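Long-range contact in Esterase/lipase-like protein (Caldicellulosiruptor lactoaceticus 6A, PDB 6A6O), which acts as a bifunctional hydrolase, with acetyl esterase activity and 1,4-beta-xylosidase activity: residues A[66-71]-A[90-95]. Sequence-based numbering, arbitrary orientation.
Sequences THRAQH and LNYRVQ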
ATOM      1  N   THR A  66     -13.980   4.573  -1.234  1.00 29.78           N
ATOM      2  CA  THR A  66     -15.341   4.384  -0.738  1.00 32.05           C
ATOM      3  C   THR A  66     -15.577   2.996  -0.170  1.00 35.39           C
ATOM      4  O   THR A  66     -16.564   2.794   0.541  1.00 36.45           O
ATOM      5  CB  THR A  66     -16.379   4.638  -1.846  1.00 32.30           C
ATOM      6  OG1 THR A  66     -16.183   3.706  -2.919  1.00 34.59           O
ATOM      7  CG2 THR A  66     -16.259   6.054  -2.391  1.00 32.63           C
ATOM      8  N   HIS A  67     -14.718   2.040  -0.479  1.00 29.16           N
ATOM      9  CA  HIS A  67     -14.825   0.680   0.022  1.00 35.64           C
ATOM     10  C   HIS A  67     -13.463   0.040  -0.183  1.00 35.39           C
ATOM     11  O   HIS A  67     -12.523   0.682  -0.667  1.00 28.56           O
ATOM     12  CB  HIS A  67     -15.931  -0.097  -0.697  1.00 33.59           C
ATOM     13  CG  HIS A  67     -15.698  -0.244  -2.170  1.00 32.50           C
ATOM     14  ND1 HIS A  67     -15.805   0.812  -3.049  1.00 36.22           N
ATOM     15  CD2 HIS A  67     -15.321  -1.312  -2.911  1.00 33.92           C
ATOM     16  CE1 HIS A  67     -15.519   0.398  -4.269  1.00 37.21           C
ATOM     17  NE2 HIS A  67     -15.227  -0.888  -4.214  1.00 31.15           N
ATOM     18  N   ARG A  68     -13.351  -1.230   0.186  1.00 31.48           N
ATOM     19  CA  ARG A  68     -12.101  -1.956  -0.000  1.00 31.91           C
ATOM     20  C   ARG A  68     -12.409  -3.264  -0.707  1.00 34.84           C
ATOM     21  O   ARG A  68     -13.184  -4.080  -0.196  1.00 29.27           O
ATOM     22  CB  ARG A  68     -11.391  -2.171   1.339  1.00 30.68           C
ATOM     23  CG  ARG A  68     -10.864  -0.850   1.934  1.00 29.41           C
ATOM     24  CD  ARG A  68     -10.316  -1.026   3.335  1.00 30.06           C
ATOM     25  NE  ARG A  68     -11.240  -1.827   4.135  1.00 34.01           N
ATOM     26  CZ  ARG A  68     -12.257  -1.327   4.830  1.00 35.99           C
ATOM     27  NH1 ARG A  68     -12.464  -0.014   4.863  1.00 31.63           N
ATOM     28  NH2 ARG A  68     -13.063  -2.140   5.500  1.00 35.16           N
ATOM     29  N   ALA A  69     -11.824  -3.443  -1.890  1.00 26.13           N
ATOM     30  CA  ALA A  69     -12.149  -4.586  -2.738  1.00 27.66           C
ATOM     31  C   ALA A  69     -11.570  -5.883  -2.170  1.00 29.89           C
ATOM     32  O   ALA A  69     -10.374  -5.976  -1.862  1.00 28.19           O
ATOM     33  CB  ALA A  69     -11.630  -4.350  -4.155  1.00 28.37           C
ATOM     34  N   GLN A  70     -12.427  -6.899  -2.051  1.00 29.78           N
ATOM     35  CA  GLN A  70     -11.990  -8.138  -1.426  1.00 28.05           C
ATOM     36  C   GLN A  70     -11.075  -8.949  -2.339  1.00 24.11           C
ATOM     37  O   GLN A  70     -10.169  -9.628  -1.848  1.00 26.29           O
ATOM     38  CB  GLN A  70     -13.208  -8.972  -1.005  1.00 35.61           C
ATOM     39  CG  GLN A  70     -13.891  -8.469   0.262  1.00 35.99           C
ATOM     40  CD  GLN A  70     -15.294  -9.018   0.402  1.00 53.03           C
ATOM     41  OE1 GLN A  70     -15.861  -9.027   1.505  1.00 57.90           O
ATOM     42  NE2 GLN A  70     -15.879  -9.471  -0.722  1.00 49.44           N
ATOM     43  N   HIS A  71     -11.263  -8.879  -3.662  1.00 26.53           N
ATOM     44  CA  HIS A  71     -10.358  -9.615  -4.545  1.00 27.57           C
ATOM     45  C   HIS A  71      -8.954  -9.020  -4.568  1.00 27.87           C
ATOM     46  O   HIS A  71      -8.026  -9.659  -5.075  1.00 25.38           O
ATOM     47  CB  HIS A  71     -10.920  -9.688  -5.972  1.00 28.52           C
ATOM     48  CG  HIS A  71     -10.826  -8.408  -6.745  1.00 27.82           C
ATOM     49  ND1 HIS A  71     -11.537  -7.272  -6.413  1.00 31.39           N
ATOM     50  CD2 HIS A  71     -10.108  -8.097  -7.850  1.00 30.48           C
ATOM     51  CE1 HIS A  71     -11.256  -6.316  -7.284  1.00 32.31           C
ATOM     52  NE2 HIS A  71     -10.400  -6.795  -8.169  1.00 29.48           N
ATOM     53  N   LEU A  90      -4.430  -4.277   4.943  1.00 24.18           N
ATOM     54  CA  LEU A  90      -4.751  -3.053   5.677  1.00 26.28           C
ATOM     55  C   LEU A  90      -6.177  -2.631   5.345  1.00 27.53           C
ATOM     56  O   LEU A  90      -6.479  -2.254   4.202  1.00 22.96           O
ATOM     57  CB  LEU A  90      -3.780  -1.919   5.359  1.00 25.40           C
ATOM     58  CG  LEU A  90      -4.221  -0.594   6.008  1.00 28.34           C
ATOM     59  CD1 LEU A  90      -4.147  -0.656   7.561  1.00 27.06           C
ATOM     60  CD2 LEU A  90      -3.361   0.545   5.482  1.00 31.04           C
ATOM     61  N   ASN A  91      -7.055  -2.670   6.347  1.00 25.82           N
ATOM     62  CA  ASN A  91      -8.412  -2.167   6.190  1.00 26.70           C
ATOM     63  C   ASN A  91      -8.423  -0.746   6.733  1.00 30.80           C
ATOM     64  O   ASN A  91      -8.721  -0.497   7.901  1.00 29.37           O
ATOM     65  CB  ASN A  91      -9.418  -3.085   6.870  1.00 29.94           C
ATOM     66  CG  ASN A  91      -9.688  -4.319   6.047  1.00 30.37           C
ATOM     67  OD1 ASN A  91      -9.874  -4.232   4.831  1.00 31.56           O
ATOM     68  ND2 ASN A  91      -9.696  -5.482   6.697  1.00 31.37           N
ATOM     69  N   TYR A  92      -8.063   0.191   5.861  1.00 27.42           N
ATOM     70  CA  TYR A  92      -7.986   1.600   6.188  1.00 26.64           C
ATOM     71  C   TYR A  92      -9.353   2.262   6.049  1.00 26.50           C
ATOM     72  O   TYR A  92     -10.257   1.754   5.379  1.00 27.14           O
ATOM     73  CB  TYR A  92      -6.982   2.286   5.261  1.00 26.59           C
ATOM     74  CG  TYR A  92      -7.269   2.079   3.783  1.00 24.20           C
ATOM     75  CD1 TYR A  92      -8.080   2.971   3.076  1.00 27.27           C
ATOM     76  CD2 TYR A  92      -6.706   1.013   3.085  1.00 24.35           C
ATOM     77  CE1 TYR A  92      -8.333   2.801   1.711  1.00 24.58           C
ATOM     78  CE2 TYR A  92      -6.947   0.842   1.709  1.00 23.04           C
ATOM     79  CZ  TYR A  92      -7.772   1.736   1.039  1.00 24.02           C
ATOM     80  OH  TYR A  92      -8.047   1.576  -0.310  1.00 24.07           O
ATOM     81  N   ARG A  93      -9.480   3.436   6.661  1.00 27.39           N
ATOM     82  CA  ARG A  93     -10.745   4.157   6.638  1.00 30.42           C
ATOM     83  C   ARG A  93     -11.069   4.673   5.239  1.00 30.49           C
ATOM     84  O   ARG A  93     -10.177   5.044   4.463  1.00 27.50           O
ATOM     85  CB  ARG A  93     -10.701   5.321   7.620  1.00 29.71           C
ATOM     86  CG  ARG A  93     -11.004   4.904   9.053  1.00 33.66           C
ATOM     87  CD  ARG A  93     -10.795   6.049  10.023  1.00 32.04           C
ATOM     88  NE  ARG A  93      -9.391   6.271  10.336  1.00 28.80           N
ATOM     89  CZ  ARG A  93      -8.956   7.234  11.136  1.00 32.52           C
ATOM     90  NH1 ARG A  93      -9.828   8.075  11.689  1.00 36.00           N
ATOM     91  NH2 ARG A  93      -7.660   7.370  11.375  1.00 30.57           N
ATOM     92  N   VAL A  94     -12.368   4.711   4.933  1.00 28.31           N
ATOM     93  CA  VAL A  94     -12.887   5.182   3.662  1.00 30.24           C
ATOM     94  C   VAL A  94     -14.052   6.137   3.928  1.00 29.11           C
ATOM     95  O   VAL A  94     -14.385   6.426   5.074  1.00 32.18           O
ATOM     96  CB  VAL A  94     -13.322   4.021   2.744  1.00 31.42           C
ATOM     97  CG1 VAL A  94     -12.118   3.182   2.340  1.00 30.52           C
ATOM     98  CG2 VAL A  94     -14.382   3.146   3.433  1.00 32.18           C
ATOM     99  N   GLN A  95     -14.664   6.610   2.844  1.00 32.90           N
ATOM    100  CA  GLN A  95     -15.799   7.522   2.904  1.00 32.39           C
ATOM    101  C   GLN A  95     -16.827   7.022   3.921  1.00 34.64           C
ATOM    102  O   GLN A  95     -17.155   5.832   3.926  1.00 36.36           O
ATOM    103  CB  GLN A  95     -16.437   7.624   1.516  1.00 36.75           C
ATOM    104  CG  GLN A  95     -17.401   8.777   1.314  1.00 38.03           C
ATOM    105  CD  GLN A  95     -17.897   8.855  -0.117  1.00 40.68           C
ATOM    106  OE1 GLN A  95     -18.612   7.967  -0.588  1.00 42.69           O
ATOM    107  NE2 GLN A  95     -17.508   9.909  -0.820  1.00 42.92           N
TER
HETATM  108  O   HOH W   1     -10.479   2.394  -1.364  1.00 26.18           O
HETATM  109  O   HOH W   2     -13.078  -4.873   4.232  1.00 43.31           O
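Arg-68 reaches Asn-91 and Tyr-92 through a side chain that bends at chi3 (-46°), with its CD over the Tyr-92 ring and its guanidinium turned to the strand end. Tyr-92 meets it with CG set between its own backbone N and carbonyl carbon (chi1 55°). The CD of Arg-68 sits almost above the centre of the Tyr-92 ring, 4.2 Å from the centroid, a CH-pi contact. The guanidinium stands steeply to that ring, so this is no planar stack. Arg-68 NE donates to Asn-91 OD1 at 2.9 Å, with the donor tilted 32° from the carbonyl plane. Arg-68 NH1 makes a weak, bent bond to Tyr-92 O. A water accepts from Arg-68 NH2 and donates weakly to Asn-91 OD1, so two of the three guanidinium nitrogens are tied to the same amide oxygen, one through water. A second water donates to both His-67 O and Tyr-92 OH; that hydroxyl also hydrogen-bonds Pro-61 O. Val-94 packs against the backbone of the 66-71 loop, its CG2 3.6 Å from Thr-66 O. Beyond it, Thr-66 CG2 lies beside Gln-95 OE1, the two side chains pointing the same way. Tyr-92 also touches a GxSxG motif, consistent with the nucleophile elbow of an alpha/beta-hydrolase. The contact joins the loop between strand 54-60 and helix 74-82 to the chain leaving strand 86-91. These two strands are parallel neighbours in the sheet. Asn-91 leans on strand 42-46, while Leu-90 and Tyr-92 touch helix 101-115.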